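PDB 4GQ2: nucleoporin nup120 from Schizosaccharomyces pombe, which serves as a structural component of the nuclear pore complex and may act as a docking partner for transiently bound nuclear transport factors. Local coordinates for residues L19-D33 against L98-N110. Sequence-based numbering, arbitrary orientation.
Sequences LEGTLALWVPALEND and LSKFNVKIHFPSN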
ATOM      1  N   LEU A  19      12.815   8.764   0.142  1.00 40.02           N
ATOM      2  CA  LEU A  19      13.809   9.690   0.641  1.00 35.34           C
ATOM      3  C   LEU A  19      13.440  10.187   2.029  1.00 38.86           C
ATOM      4  O   LEU A  19      12.261  10.290   2.365  1.00 41.54           O
ATOM      5  CB  LEU A  19      13.955  10.870  -0.314  1.00 32.58           C
ATOM      6  CG  LEU A  19      14.453  10.608  -1.743  1.00 37.32           C
ATOM      7  CD1 LEU A  19      14.679  11.935  -2.462  1.00 36.56           C
ATOM      8  CD2 LEU A  19      15.712   9.745  -1.796  1.00 34.56           C
ATOM      9  N   GLU A  20      14.458  10.493   2.824  1.00 42.64           N
ATOM     10  CA  GLU A  20      14.277  11.048   4.162  1.00 46.91           C
ATOM     11  C   GLU A  20      14.227  12.575   4.171  1.00 47.79           C
ATOM     12  O   GLU A  20      13.632  13.174   5.070  1.00 50.89           O
ATOM     13  CB  GLU A  20      15.383  10.556   5.092  1.00 51.83           C
ATOM     14  CG  GLU A  20      15.232   9.103   5.518  1.00 57.62           C
ATOM     15  CD  GLU A  20      16.397   8.610   6.359  1.00 67.26           C
ATOM     16  OE1 GLU A  20      16.569   7.377   6.465  1.00 73.61           O
ATOM     17  OE2 GLU A  20      17.144   9.448   6.913  1.00 62.77           O
ATOM     18  N   GLY A  21      14.853  13.204   3.178  1.00 50.62           N
ATOM     19  CA  GLY A  21      14.820  14.659   3.066  1.00 43.33           C
ATOM     20  C   GLY A  21      15.544  15.248   1.867  1.00 46.15           C
ATOM     21  O   GLY A  21      15.916  14.541   0.927  1.00 41.35           O
ATOM     22  N   THR A  22      15.735  16.561   1.921  1.00 45.88           N
ATOM     23  CA  THR A  22      16.286  17.336   0.822  1.00 43.20           C
ATOM     24  C   THR A  22      17.420  18.200   1.362  1.00 44.43           C
ATOM     25  O   THR A  22      17.246  18.899   2.363  1.00 40.54           O
ATOM     26  CB  THR A  22      15.204  18.261   0.227  1.00 40.66           C
ATOM     27  OG1 THR A  22      14.061  17.484  -0.163  1.00 45.85           O
ATOM     28  CG2 THR A  22      15.739  19.027  -0.967  1.00 35.27           C
ATOM     29  N   LEU A  23      18.580  18.148   0.713  1.00 44.62           N
ATOM     30  CA  LEU A  23      19.620  19.134   0.998  1.00 44.18           C
ATOM     31  C   LEU A  23      19.295  20.386   0.203  1.00 42.55           C
ATOM     32  O   LEU A  23      19.293  20.366  -1.029  1.00 49.17           O
ATOM     33  CB  LEU A  23      21.024  18.615   0.661  1.00 37.70           C
ATOM     34  CG  LEU A  23      22.195  19.607   0.783  1.00 40.45           C
ATOM     35  CD1 LEU A  23      22.382  20.174   2.192  1.00 35.28           C
ATOM     36  CD2 LEU A  23      23.480  18.958   0.312  1.00 38.20           C
ATOM     37  N   ALA A  24      18.995  21.459   0.920  1.00 47.33           N
ATOM     38  CA  ALA A  24      18.671  22.738   0.307  1.00 43.11           C
ATOM     39  C   ALA A  24      19.930  23.595   0.232  1.00 49.77           C
ATOM     40  O   ALA A  24      20.615  23.793   1.239  1.00 52.06           O
ATOM     41  CB  ALA A  24      17.592  23.442   1.104  1.00 34.38           C
ATOM     42  N   LEU A  25      20.241  24.081  -0.967  1.00 45.38           N
ATOM     43  CA  LEU A  25      21.409  24.930  -1.173  1.00 41.42           C
ATOM     44  C   LEU A  25      21.046  26.234  -1.872  1.00 47.43           C
ATOM     45  O   LEU A  25      20.109  26.278  -2.673  1.00 47.14           O
ATOM     46  CB  LEU A  25      22.449  24.201  -2.004  1.00 43.92           C
ATOM     47  CG  LEU A  25      22.985  22.850  -1.550  1.00 48.81           C
ATOM     48  CD1 LEU A  25      24.088  22.409  -2.506  1.00 39.17           C
ATOM     49  CD2 LEU A  25      23.506  22.938  -0.124  1.00 52.07           C
ATOM     50  N   TRP A  26      21.794  27.288  -1.554  1.00 50.87           N
ATOM     51  CA  TRP A  26      21.677  28.590  -2.216  1.00 47.18           C
ATOM     52  C   TRP A  26      22.997  28.960  -2.808  1.00 55.79           C
ATOM     53  O   TRP A  26      24.020  28.947  -2.113  1.00 53.00           O
ATOM     54  CB  TRP A  26      21.264  29.670  -1.223  1.00 48.88           C
ATOM     55  CG  TRP A  26      19.806  29.629  -0.849  1.00 42.33           C
ATOM     56  CD1 TRP A  26      18.786  30.455  -1.317  1.00 43.27           C
ATOM     57  CD2 TRP A  26      19.148  28.701   0.082  1.00 44.19           C
ATOM     58  NE1 TRP A  26      17.580  30.116  -0.753  1.00 50.81           N
ATOM     59  CE2 TRP A  26      17.725  29.073   0.095  1.00 49.92           C
ATOM     60  CE3 TRP A  26      19.576  27.641   0.876  1.00 44.74           C
ATOM     61  CZ2 TRP A  26      16.796  28.401   0.877  1.00 52.40           C
ATOM     62  CZ3 TRP A  26      18.629  26.975   1.664  1.00 58.68           C
ATOM     63  CH2 TRP A  26      17.272  27.347   1.665  1.00 47.16           C
ATOM     64  N   VAL A  27      22.995  29.287  -4.101  1.00 61.70           N
ATOM     65  CA  VAL A  27      24.205  29.772  -4.772  1.00 53.39           C
ATOM     66  C   VAL A  27      24.578  31.146  -4.194  1.00 50.90           C
ATOM     67  O   VAL A  27      23.684  31.904  -3.791  1.00 47.96           O
ATOM     68  CB  VAL A  27      24.047  29.825  -6.314  1.00 55.26           C
ATOM     69  CG1 VAL A  27      23.744  28.440  -6.871  1.00 52.20           C
ATOM     70  CG2 VAL A  27      22.969  30.813  -6.734  1.00 48.62           C
ATOM     71  N   PRO A  28      25.891  31.453  -4.106  1.00 48.28           N
ATOM     72  CA  PRO A  28      26.327  32.756  -3.586  1.00 55.57           C
ATOM     73  C   PRO A  28      25.670  33.921  -4.331  1.00 67.03           C
ATOM     74  O   PRO A  28      25.576  33.890  -5.562  1.00 75.69           O
ATOM     75  CB  PRO A  28      27.837  32.741  -3.842  1.00 51.15           C
ATOM     76  CG  PRO A  28      28.199  31.300  -3.792  1.00 49.12           C
ATOM     77  CD  PRO A  28      27.041  30.587  -4.430  1.00 50.70           C
ATOM     78  N   ALA A  29      25.207  34.922  -3.582  1.00 59.74           N
ATOM     79  CA  ALA A  29      24.527  36.083  -4.164  1.00 71.27           C
ATOM     80  C   ALA A  29      25.500  37.058  -4.842  1.00 76.58           C
ATOM     81  O   ALA A  29      26.611  37.283  -4.356  1.00 65.16           O
ATOM     82  CB  ALA A  29      23.700  36.801  -3.106  1.00 65.35           C
ATOM     83  N   LEU A  30      25.070  37.620  -5.969  1.00 81.48           N
ATOM     84  CA  LEU A  30      25.849  38.619  -6.708  1.00 82.40           C
ATOM     85  C   LEU A  30      25.070  39.929  -6.866  1.00 89.91           C
ATOM     86  O   LEU A  30      23.909  40.019  -6.459  1.00 82.84           O
ATOM     87  CB  LEU A  30      26.305  38.061  -8.063  1.00 75.53           C
ATOM     88  CG  LEU A  30      27.740  37.515  -8.159  1.00 83.34           C
ATOM     89  CD1 LEU A  30      27.989  36.309  -7.259  1.00 83.34           C
ATOM     90  CD2 LEU A  30      28.077  37.168  -9.601  1.00 79.18           C
ATOM     91  N   GLU A  31      25.707  40.942  -7.453  1.00108.08           N
ATOM     92  CA  GLU A  31      25.154  42.303  -7.453  1.00116.96           C
ATOM     93  C   GLU A  31      23.964  42.498  -8.399  1.00105.64           C
ATOM     94  O   GLU A  31      22.901  42.962  -7.974  1.00107.10           O
ATOM     95  CB  GLU A  31      26.251  43.335  -7.725  1.00123.41           C
ATOM     96  CG  GLU A  31      26.133  44.585  -6.869  1.00110.24           C
ATOM     97  CD  GLU A  31      27.437  45.350  -6.777  1.00106.97           C
ATOM     98  OE1 GLU A  31      27.828  45.986  -7.780  1.00100.83           O
ATOM     99  OE2 GLU A  31      28.067  45.318  -5.698  1.00101.84           O
ATOM    100  N   ASN A  32      24.149  42.154  -9.672  1.00 82.10           N
ATOM    101  CA  ASN A  32      23.054  42.151 -10.642  1.00 96.35           C
ATOM    102  C   ASN A  32      22.577  40.719 -10.862  1.00104.72           C
ATOM    103  O   ASN A  32      22.863  40.091 -11.888  1.00 87.17           O
ATOM    104  CB  ASN A  32      23.483  42.823 -11.947  1.00 99.23           C
ATOM    105  CG  ASN A  32      23.914  44.262 -11.741  1.00 92.23           C
ATOM    106  OD1 ASN A  32      23.150  45.086 -11.232  1.00 79.33           O
ATOM    107  ND2 ASN A  32      25.150  44.572 -12.128  1.00 68.89           N
ATOM    108  N   ASP A  33      21.836  40.231  -9.870  1.00118.29           N
ATOM    109  CA  ASP A  33      21.555  38.802  -9.688  1.00101.80           C
ATOM    110  C   ASP A  33      20.868  38.018 -10.809  1.00 93.72           C
ATOM    111  O   ASP A  33      21.368  36.957 -11.184  1.00 98.09           O
ATOM    112  CB  ASP A  33      20.865  38.556  -8.346  1.00 91.41           C
ATOM    113  CG  ASP A  33      21.819  38.029  -7.308  1.00 91.46           C
ATOM    114  OD1 ASP A  33      22.864  37.455  -7.706  1.00 60.70           O
ATOM    115  OD2 ASP A  33      21.522  38.180  -6.103  1.00 99.75           O
ATOM    116  N   LEU A  98      23.093   4.037   0.410  1.00 50.67           N
ATOM    117  CA  LEU A  98      21.881   4.372  -0.325  1.00 45.40           C
ATOM    118  C   LEU A  98      21.663   5.872  -0.447  1.00 46.10           C
ATOM    119  O   LEU A  98      22.027   6.638   0.449  1.00 39.31           O
ATOM    120  CB  LEU A  98      20.663   3.746   0.345  1.00 36.37           C
ATOM    121  CG  LEU A  98      20.660   2.229   0.530  1.00 45.66           C
ATOM    122  CD1 LEU A  98      19.418   1.830   1.309  1.00 48.90           C
ATOM    123  CD2 LEU A  98      20.734   1.486  -0.796  1.00 45.45           C
ATOM    124  N   SER A  99      21.068   6.279  -1.564  1.00 42.04           N
ATOM    125  CA  SER A  99      20.638   7.660  -1.746  1.00 41.53           C
ATOM    126  C   SER A  99      19.338   7.883  -0.983  1.00 40.26           C
ATOM    127  O   SER A  99      18.272   7.467  -1.424  1.00 47.13           O
ATOM    128  CB  SER A  99      20.441   7.971  -3.230  1.00 41.54           C
ATOM    129  OG  SER A  99      21.635   7.758  -3.956  1.00 41.10           O
ATOM    130  N   LYS A 100      19.435   8.523   0.174  1.00 44.59           N
ATOM    131  CA  LYS A 100      18.270   8.769   1.020  1.00 44.55           C
ATOM    132  C   LYS A 100      17.856  10.228   0.959  1.00 42.03           C
ATOM    133  O   LYS A 100      16.928  10.655   1.654  1.00 34.93           O
ATOM    134  CB  LYS A 100      18.574   8.376   2.467  1.00 52.23           C
ATOM    135  CG  LYS A 100      18.715   6.882   2.719  1.00 56.27           C
ATOM    136  CD  LYS A 100      19.429   6.645   4.043  1.00 62.26           C
ATOM    137  CE  LYS A 100      19.203   5.240   4.579  1.00 72.30           C
ATOM    138  NZ  LYS A 100      19.968   5.004   5.840  1.00 71.83           N
ATOM    139  N   PHE A 101      18.554  10.999   0.128  1.00 41.99           N
ATOM    140  CA  PHE A 101      18.305  12.434   0.025  1.00 43.36           C
ATOM    141  C   PHE A 101      18.406  12.894  -1.415  1.00 43.91           C
ATOM    142  O   PHE A 101      19.179  12.330  -2.202  1.00 42.27           O
ATOM    143  CB  PHE A 101      19.296  13.230   0.897  1.00 43.88           C
ATOM    144  CG  PHE A 101      19.315  12.797   2.336  1.00 44.91           C
ATOM    145  CD1 PHE A 101      18.383  13.303   3.242  1.00 48.00           C
ATOM    146  CD2 PHE A 101      20.237  11.850   2.781  1.00 44.82           C
ATOM    147  CE1 PHE A 101      18.380  12.885   4.567  1.00 43.32           C
ATOM    148  CE2 PHE A 101      20.235  11.423   4.102  1.00 45.70           C
ATOM    149  CZ  PHE A 101      19.307  11.946   4.994  1.00 49.87           C
ATOM    150  N   ASN A 102      17.613  13.908  -1.752  1.00 40.41           N
ATOM    151  CA  ASN A 102      17.796  14.648  -2.994  1.00 42.18           C
ATOM    152  C   ASN A 102      18.385  16.022  -2.675  1.00 42.12           C
ATOM    153  O   ASN A 102      18.539  16.386  -1.507  1.00 50.13           O
ATOM    154  CB  ASN A 102      16.477  14.769  -3.773  1.00 43.12           C
ATOM    155  CG  ASN A 102      15.500  15.737  -3.135  1.00 39.32           C
ATOM    156  OD1 ASN A 102      15.326  15.757  -1.923  1.00 42.42           O
ATOM    157  ND2 ASN A 102      14.863  16.550  -3.956  1.00 42.63           N
ATOM    158  N   VAL A 103      18.736  16.777  -3.706  1.00 43.31           N
ATOM    159  CA  VAL A 103      19.216  18.134  -3.489  1.00 45.42           C
ATOM    160  C   VAL A 103      18.370  19.147  -4.236  1.00 41.25           C
ATOM    161  O   VAL A 103      17.908  18.886  -5.345  1.00 42.36           O
ATOM    162  CB  VAL A 103      20.758  18.303  -3.710  1.00 48.46           C
ATOM    163  CG1 VAL A 103      21.377  17.111  -4.421  1.00 41.95           C
ATOM    164  CG2 VAL A 103      21.108  19.615  -4.410  1.00 41.36           C
ATOM    165  N   LYS A 104      18.126  20.278  -3.582  1.00 44.03           N
ATOM    166  CA  LYS A 104      17.403  21.391  -4.175  1.00 43.45           C
ATOM    167  C   LYS A 104      18.284  22.638  -4.102  1.00 47.47           C
ATOM    168  O   LYS A 104      18.670  23.077  -3.011  1.00 35.60           O
ATOM    169  CB  LYS A 104      16.071  21.615  -3.462  1.00 38.10           C
ATOM    170  CG  LYS A 104      15.341  22.887  -3.870  1.00 42.70           C
ATOM    171  CD  LYS A 104      14.010  23.042  -3.153  1.00 37.94           C
ATOM    172  CE  LYS A 104      13.065  21.893  -3.468  1.00 38.76           C
ATOM    173  NZ  LYS A 104      11.684  22.178  -3.000  1.00 41.03           N
ATOM    174  N   ILE A 105      18.592  23.183  -5.277  1.00 41.89           N
ATOM    175  CA  ILE A 105      19.487  24.321  -5.418  1.00 39.08           C
ATOM    176  C   ILE A 105      18.664  25.534  -5.811  1.00 35.33           C
ATOM    177  O   ILE A 105      17.937  25.500  -6.800  1.00 47.10           O
ATOM    178  CB  ILE A 105      20.572  24.033  -6.478  1.00 38.00           C
ATOM    179  CG1 ILE A 105      21.406  22.827  -6.042  1.00 44.22           C
ATOM    180  CG2 ILE A 105      21.466  25.247  -6.687  1.00 37.24           C
ATOM    181  CD1 ILE A 105      22.254  22.188  -7.120  1.00 33.54           C
ATOM    182  N   HIS A 106      18.769  26.599  -5.025  1.00 42.01           N
ATOM    183  CA  HIS A 106      18.042  27.839  -5.298  1.00 42.78           C
ATOM    184  C   HIS A 106      18.932  28.824  -5.983  1.00 46.95           C
ATOM    185  O   HIS A 106      20.132  28.909  -5.684  1.00 44.95           O
ATOM    186  CB  HIS A 106      17.502  28.467  -4.020  1.00 40.00           C
ATOM    187  CG  HIS A 106      16.626  27.551  -3.210  1.00 45.57           C
ATOM    188  ND1 HIS A 106      15.280  27.583  -3.287  1.00 46.86           N
ATOM    189  CD2 HIS A 106      16.947  26.569  -2.275  1.00 43.01           C
ATOM    190  CE1 HIS A 106      14.764  26.667  -2.447  1.00 42.88           C
ATOM    191  NE2 HIS A 106      15.786  26.044  -1.829  1.00 49.32           N
ATOM    192  N   PHE A 107      18.331  29.576  -6.905  1.00 46.00           N
ATOM    193  CA  PHE A 107      19.015  30.568  -7.719  1.00 47.44           C
ATOM    194  C   PHE A 107      18.325  31.917  -7.557  1.00 49.07           C
ATOM    195  O   PHE A 107      17.142  31.957  -7.207  1.00 51.07           O
ATOM    196  CB  PHE A 107      18.977  30.149  -9.189  1.00 47.84           C
ATOM    197  CG  PHE A 107      19.850  28.972  -9.507  1.00 45.86           C
ATOM    198  CD1 PHE A 107      19.391  27.672  -9.315  1.00 38.32           C
ATOM    199  CD2 PHE A 107      21.136  29.162 -10.009  1.00 42.83           C
ATOM    200  CE1 PHE A 107      20.199  26.587  -9.613  1.00 39.67           C
ATOM    201  CE2 PHE A 107      21.951  28.078 -10.307  1.00 36.12           C
ATOM    202  CZ  PHE A 107      21.481  26.790 -10.108  1.00 39.54           C
ATOM    203  N   PRO A 108      19.059  33.026  -7.801  1.00 55.29           N
ATOM    204  CA  PRO A 108      18.468  34.368  -7.731  1.00 52.24           C
ATOM    205  C   PRO A 108      17.634  34.680  -8.967  1.00 55.23           C
ATOM    206  O   PRO A 108      16.838  35.624  -8.958  1.00 54.89           O
ATOM    207  CB  PRO A 108      19.688  35.301  -7.681  1.00 46.45           C
ATOM    208  CG  PRO A 108      20.894  34.429  -7.573  1.00 49.09           C
ATOM    209  CD  PRO A 108      20.500  33.085  -8.102  1.00 54.38           C
ATOM    210  N   SER A 109      17.837  33.887 -10.018  1.00 56.33           N
ATOM    211  CA  SER A 109      17.085  33.992 -11.265  1.00 53.57           C
ATOM    212  C   SER A 109      16.854  32.597 -11.849  1.00 56.04           C
ATOM    213  O   SER A 109      17.651  31.689 -11.609  1.00 49.42           O
ATOM    214  CB  SER A 109      17.857  34.859 -12.257  1.00 47.18           C
ATOM    215  OG  SER A 109      17.432  34.627 -13.584  1.00 48.11           O
ATOM    216  N   ASN A 110      15.774  32.439 -12.620  1.00 44.75           N
ATOM    217  CA  ASN A 110      15.419  31.159 -13.231  1.00 41.79           C
ATOM    218  C   ASN A 110      16.504  30.600 -14.147  1.00 50.94           C
ATOM    219  O   ASN A 110      16.996  31.304 -15.024  1.00 51.63           O
ATOM    220  CB  ASN A 110      14.099  31.274 -14.016  1.00 41.24           C
ATOM    221  CG  ASN A 110      12.866  31.101 -13.136  1.00 44.69           C
ATOM    222  OD1 ASN A 110      12.876  30.345 -12.167  1.00 49.89           O
ATOM    223  ND2 ASN A 110      11.791  31.797 -13.481  1.00 43.74           N
TER
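Trp26 and His106 stack on one another where strands 21-26 and 101-106 run parallel at the border of a five-stranded mixed sheet, consistent with a blade of the beta-propeller domain. Their rings form an offset stack, the planes only 12° apart, with His106 CD2 3.5 Å from Trp26 CE2 over the indole. In both, CG lies anti to the carbonyl carbon, which lays the side chains side by side, and His106 CB sits over the face of the five-membered ring of Trp26 in a CH-pi contact. On the same face of the sheet Thr22 CG2 rests 3.6 Å from Lys104 CB. Leu23, Leu25, Val103 and Ile105 occupy the other face, where the two leucines and Val103 meet helix 146-149. At its start that face carries Phe101, whose ring lies beside Gly21, with CD1 3.5 Å from Gly21 N; its CE1 lies against Glu20 CB and its CZ approaches the Glu20 carboxylate. A serine in place of Phe101 would probably leave Gly21 and the aliphatic part of Glu20 without their aromatic cover. Beyond the strands, Val27 puts CG1 over the face of Phe107, while CG2 packs 3.6 Å from Pro108 CD. Farther on, the Asp33 side chain, from a poorly ordered turn, lies against the Pro108 ring.

Seven backbone hydrogen bonds fix this register, from Glu20 N to Lys100 O at one end to a longer, nearly straight one at the other, Val27 N to His106 O (3.3 Å, 175°). Strand 101-106 is held on its far side by strand 83-88, through backbone bonds of Val103 to Ile86 and Ile105 to Leu84, so strand 21-26 is joined to this sheet as an edge strand. The Leu25 carbonyl accepts His106 N at 2.7 Å and also lies in the plane of the imidazole, at its edge, 3.2 Å from His106 CD2.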